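Cellulase (Bacteroides salanitronis, PDB 6WQY) probably hydrolyses internal beta-1,4-glucosidic bonds of cellulose and related glucans as a broad-specificity endoglucanase, through its glycoside hydrolase family 5 catalytic domain. Local coordinates at residues W357-N361 / A371-I375; N142-K146 / E198-V202. All blocks are in the same frame, centred on the assembly; numbering follows the deposited sequence.

Interaction 1: W357-N361 / A371-I375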
loop_
_atom_site.group_PDB
_atom_site.type_symbol
_atom_site.label_atom_id
_atom_site.label_comp_id
_atom_site.label_asym_id
_atom_site.label_seq_id
_atom_site.Cartn_x
_atom_site.Cartn_y
_atom_site.Cartn_z
ATOM N N TRP A 357 12.817 7.027 6.928
ATOM C CA TRP A 357 11.497 6.544 7.281
ATOM C C TRP A 357 11.546 5.421 8.306
ATOM O O TRP A 357 10.500 4.969 8.768
ATOM C CB TRP A 357 10.799 5.968 6.037
ATOM C CG TRP A 357 10.692 6.867 4.856
ATOM C CD1 TRP A 357 11.614 7.036 3.867
ATOM C CD2 TRP A 357 9.577 7.703 4.505
ATOM N NE1 TRP A 357 11.153 7.929 2.936
ATOM C CE2 TRP A 357 9.903 8.350 3.296
ATOM C CE3 TRP A 357 8.340 7.962 5.089
ATOM C CZ2 TRP A 357 9.050 9.242 2.669
ATOM C CZ3 TRP A 357 7.484 8.844 4.449
ATOM C CH2 TRP A 357 7.848 9.479 3.260
ATOM N N ALA A 358 12.735 4.934 8.660
ATOM C CA ALA A 358 12.833 3.677 9.389
ATOM C C ALA A 358 12.346 3.804 10.827
ATOM O O ALA A 358 12.762 4.713 11.562
ATOM C CB ALA A 358 14.295 3.219 9.408
ATOM N N LEU A 359 11.526 2.855 11.241
ATOM C CA LEU A 359 11.161 2.645 12.639
ATOM C C LEU A 359 11.810 1.400 13.216
ATOM O O LEU A 359 12.101 1.372 14.420
ATOM C CB LEU A 359 9.643 2.529 12.790
ATOM C CG LEU A 359 8.830 3.707 12.258
ATOM C CD1 LEU A 359 7.331 3.431 12.428
ATOM C CD2 LEU A 359 9.207 5.016 12.915
ATOM N N PHE A 360 12.045 0.380 12.385
ATOM C CA PHE A 360 12.668 -0.858 12.814
ATOM C C PHE A 360 13.809 -1.215 11.870
ATOM O O PHE A 360 13.733 -0.956 10.657
ATOM C CB PHE A 360 11.693 -2.052 12.734
ATOM C CG PHE A 360 10.466 -1.904 13.578
ATOM C CD1 PHE A 360 9.355 -1.248 13.086
ATOM C CD2 PHE A 360 10.416 -2.428 14.850
ATOM C CE1 PHE A 360 8.219 -1.101 13.857
ATOM C CE2 PHE A 360 9.279 -2.291 15.627
ATOM C CZ PHE A 360 8.179 -1.628 15.122
ATOM N N ASN A 361 14.840 -1.858 12.408
ATOM C CA ASN A 361 15.765 -2.597 11.557
ATOM C C ASN A 361 15.004 -3.787 10.969
ATOM O O ASN A 361 14.395 -4.571 11.707
ATOM C CB ASN A 361 16.975 -3.053 12.375
ATOM C CG ASN A 361 18.014 -3.749 11.529
ATOM O OD1 ASN A 361 17.769 -4.844 11.020
ATOM N ND2 ASN A 361 19.169 -3.132 11.369
ATOM N N ALA A 371 11.503 5.532 17.653
ATOM C CA ALA A 371 10.389 4.847 17.020
ATOM C C ALA A 371 9.256 4.563 17.994
ATOM O O ALA A 371 8.090 4.613 17.604
ATOM C CB ALA A 371 10.852 3.533 16.390
ATOM N N GLN A 372 9.565 4.239 19.252
ATOM C CA GLN A 372 8.500 3.925 20.199
ATOM C C GLN A 372 7.509 5.078 20.306
ATOM O O GLN A 372 6.287 4.870 20.344
ATOM C CB GLN A 372 9.079 3.607 21.575
ATOM C CG GLN A 372 8.019 3.217 22.598
ATOM C CD GLN A 372 7.397 1.875 22.283
ATOM O OE1 GLN A 372 8.061 0.837 22.392
ATOM N NE2 GLN A 372 6.140 1.874 21.872
ATOM N N GLU A 373 8.019 6.308 20.361
ATOM C CA GLU A 373 7.150 7.469 20.504
ATOM C C GLU A 373 6.314 7.683 19.249
ATOM O O GLU A 373 5.143 8.087 19.338
ATOM C CB GLU A 373 8.003 8.698 20.812
ATOM C CG GLU A 373 8.554 8.745 22.240
ATOM C CD GLU A 373 9.612 7.693 22.566
ATOM O OE1 GLU A 373 10.393 7.315 21.670
ATOM O OE2 GLU A 373 9.673 7.247 23.734
ATOM N N VAL A 374 6.901 7.426 18.082
ATOM C CA VAL A 374 6.172 7.540 16.828
ATOM C C VAL A 374 5.052 6.508 16.762
ATOM O O VAL A 374 3.905 6.818 16.407
ATOM C CB VAL A 374 7.142 7.388 15.647
ATOM C CG1 VAL A 374 6.372 7.380 14.330
ATOM C CG2 VAL A 374 8.171 8.508 15.648
ATOM N N ILE A 375 5.376 5.254 17.078
ATOM C CA ILE A 375 4.388 4.185 17.080
ATOM C C ILE A 375 3.261 4.504 18.047
ATOM O O ILE A 375 2.082 4.314 17.732
ATOM C CB ILE A 375 5.085 2.849 17.398
ATOM C CG1 ILE A 375 6.053 2.482 16.269
ATOM C CG2 ILE A 375 4.066 1.761 17.630
ATOM C CD1 ILE A 375 7.085 1.438 16.635
#

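Interaction 2: N142-K146 / E198-V202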
loop_
_atom_site.group_PDB
_atom_site.type_symbol
_atom_site.label_atom_id
_atom_site.label_comp_id
_atom_site.label_asym_id
_atom_site.label_seq_id
_atom_site.Cartn_x
_atom_site.Cartn_y
_atom_site.Cartn_z
ATOM N N ASN A 142 -1.881 -3.597 -24.757
ATOM C CA ASN A 142 -2.867 -3.802 -23.701
ATOM C C ASN A 142 -3.145 -5.288 -23.500
ATOM O O ASN A 142 -3.189 -5.776 -22.362
ATOM C CB ASN A 142 -4.140 -3.027 -24.034
ATOM C CG ASN A 142 -5.065 -2.847 -22.837
ATOM O OD1 ASN A 142 -4.634 -2.881 -21.687
ATOM N ND2 ASN A 142 -6.336 -2.608 -23.109
ATOM N N SER A 143 -3.279 -6.037 -24.589
ATOM C CA SER A 143 -3.526 -7.468 -24.469
ATOM C C SER A 143 -2.361 -8.181 -23.796
ATOM O O SER A 143 -2.577 -9.079 -22.969
ATOM C CB SER A 143 -3.793 -8.065 -25.851
ATOM O OG SER A 143 -5.043 -7.624 -26.342
ATOM N N ALA A 144 -1.119 -7.820 -24.147
ATOM C CA ALA A 144 0.045 -8.461 -23.540
ATOM C C ALA A 144 0.163 -8.135 -22.055
ATOM O O ALA A 144 0.551 -8.999 -21.262
ATOM C CB ALA A 144 1.316 -8.036 -24.284
ATOM N N VAL A 145 -0.112 -6.885 -21.670
ATOM C CA VAL A 145 -0.086 -6.523 -20.259
ATOM C C VAL A 145 -1.116 -7.334 -19.495
ATOM O O VAL A 145 -0.831 -7.884 -18.427
ATOM C CB VAL A 145 -0.313 -5.015 -20.063
ATOM C CG1 VAL A 145 -0.426 -4.705 -18.577
ATOM C CG2 VAL A 145 0.807 -4.213 -20.692
ATOM N N LYS A 146 -2.333 -7.405 -20.030
ATOM C CA LYS A 146 -3.379 -8.169 -19.366
ATOM C C LYS A 146 -3.015 -9.644 -19.272
ATOM O O LYS A 146 -3.277 -10.288 -18.247
ATOM C CB LYS A 146 -4.701 -7.987 -20.101
ATOM C CG LYS A 146 -5.293 -6.585 -19.957
ATOM C CD LYS A 146 -6.541 -6.449 -20.808
ATOM C CE LYS A 146 -7.190 -5.094 -20.669
ATOM N NZ LYS A 146 -8.386 -4.953 -21.556
ATOM N N GLU A 198 -9.770 -1.549 -16.474
ATOM C CA GLU A 198 -9.791 -2.854 -17.120
ATOM C C GLU A 198 -8.778 -3.798 -16.485
ATOM O O GLU A 198 -9.064 -4.990 -16.287
ATOM C CB GLU A 198 -9.474 -2.720 -18.620
ATOM C CG GLU A 198 -10.516 -2.000 -19.444
ATOM C CD GLU A 198 -10.092 -1.700 -20.892
ATOM O OE1 GLU A 198 -9.054 -2.226 -21.385
ATOM O OE2 GLU A 198 -10.822 -0.922 -21.561
ATOM N N TRP A 199 -7.575 -3.296 -16.196
ATOM C CA TRP A 199 -6.551 -4.132 -15.582
ATOM C C TRP A 199 -6.989 -4.638 -14.219
ATOM O O TRP A 199 -6.761 -5.809 -13.876
ATOM C CB TRP A 199 -5.257 -3.340 -15.429
ATOM C CG TRP A 199 -4.532 -3.031 -16.705
ATOM C CD1 TRP A 199 -4.850 -3.417 -17.967
ATOM C CD2 TRP A 199 -3.339 -2.254 -16.808
ATOM N NE1 TRP A 199 -3.904 -2.931 -18.853
ATOM C CE2 TRP A 199 -2.974 -2.203 -18.158
ATOM C CE3 TRP A 199 -2.545 -1.596 -15.870
ATOM C CZ2 TRP A 199 -1.836 -1.516 -18.596
ATOM C CZ3 TRP A 199 -1.429 -0.915 -16.301
ATOM C CH2 TRP A 199 -1.081 -0.890 -17.645
ATOM N N ASN A 200 -7.615 -3.771 -13.417
ATOM C CA ASN A 200 -8.094 -4.223 -12.120
ATOM C C ASN A 200 -9.131 -5.326 -12.280
ATOM O O ASN A 200 -9.162 -6.278 -11.484
ATOM C CB ASN A 200 -8.652 -3.056 -11.313
ATOM C CG ASN A 200 -7.562 -2.199 -10.690
ATOM O OD1 ASN A 200 -6.445 -2.668 -10.441
ATOM N ND2 ASN A 200 -7.895 -0.943 -10.409
ATOM N N GLN A 201 -9.990 -5.213 -13.295
ATOM C CA GLN A 201 -10.972 -6.266 -13.548
ATOM C C GLN A 201 -10.295 -7.578 -13.935
ATOM O O GLN A 201 -10.717 -8.658 -13.499
ATOM C CB GLN A 201 -11.945 -5.834 -14.645
ATOM C CG GLN A 201 -13.096 -6.812 -14.851
ATOM C CD GLN A 201 -14.052 -6.787 -13.682
ATOM O OE1 GLN A 201 -14.776 -5.813 -13.488
ATOM N NE2 GLN A 201 -14.040 -7.836 -12.871
ATOM N N VAL A 202 -9.254 -7.509 -14.767
ATOM C CA VAL A 202 -8.499 -8.706 -15.141
ATOM C C VAL A 202 -7.917 -9.390 -13.912
ATOM O O VAL A 202 -7.964 -10.621 -13.788
ATOM C CB VAL A 202 -7.409 -8.340 -16.169
ATOM C CG1 VAL A 202 -6.402 -9.471 -16.325
ATOM C CG2 VAL A 202 -8.036 -7.982 -17.514
#

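Interaction 1: W357-N361 / A371-I375
L359 packs against one side of helix 371-383 and meets three of its residues in turn. Its CB lies 3.9 Å from CB of A371, at the point where the two backbones come closest. CG stands anti to the carbonyl carbon (chi1 -56°), and from there the two methyls part: CD2 lies 4.0 Å from CG1 of V374 and also borders the A371 methyl, while CD1 passes CG1 of I375 at 4.2 Å, the two side chains running alongside in opposite senses. The backbone takes part as well, since O of L359 comes to 3.2 Å from CB of A371. The fold is a TIM barrel, and here the loop that follows its eighth strand, 342-346, turns back onto the last helix of the chain; D346 of that strand accepts a hydrogen bond from the L359 backbone N. Next along the loop, F360 extends its ring to I375, whose CD1 meets CZ at 3.6 Å and CE1 at 3.9 Å, the isoleucine lying roughly perpendicular to the phenylalanine side chain. L63, L67 and A70 of helix 61-70 also pack on F360, and R324 and L328 of helix 318-337 touch V374.

Interaction 2: N142-K146 / E198-V202
K146 and E198 form a salt bridge, NZ to OE1 at 2.8 Å, with the ammonium group approaching from above the carboxylate plane. The same OE1 accepts a second, longer bond from ND2 of N142 (3.2 Å), which meets it almost head-on to the C-O bond, OE1 lying in the plane of the N142 amide. At the other end of that amide, OD1 takes the indole N-H of W199, NE1 to OD1 at 2.9 Å, almost in line with the C=O bond. With CG anti to the backbone N (chi1 -164°), N142 reaches across to helix 191-209, and the two bonds, one accepted and one donated, settle which way round its amide lies. Helices 139-159 and 191-209, which follow the third and fourth strands of the TIM barrel, pack side by side here; the axes of segments 142-146 and 198-202 approach to 10.8 Å and cross at -34°. V145 sets CG1 over one face of the indole, 3.9 Å from the centroid of the six-membered ring, a CH-pi contact. Replacing W199 with a leucine would probably leave OD1 of N142 without its indole donor and open a gap beside V145. Farther out, the K146 aliphatic chain crosses V202, CD to CG2 at 3.9 Å, while R191 pairs with OE2 of E198.

The two contacts lie on opposite sides of the chain's centre, their own centres 38 Å apart and their nearest atoms about 23 Å apart. Interaction 2 joins two neighbouring helices on the outside of the barrel, whereas interaction 1 brings the loop after the eighth strand onto the C-terminal helix. One is wholly apolar between its side chains, the other tied by a shared carboxylate oxygen. As in other TIM-barrel glycoside hydrolases, the active site probably lies at the C-terminal ends of the strands, the end from which the loop holding 357-361 leaves. A bound magnesium ion lies about 9 Å from the V145 side chain, and both contacts are away from E95, a residue that binds magnesium in a structure of this protein.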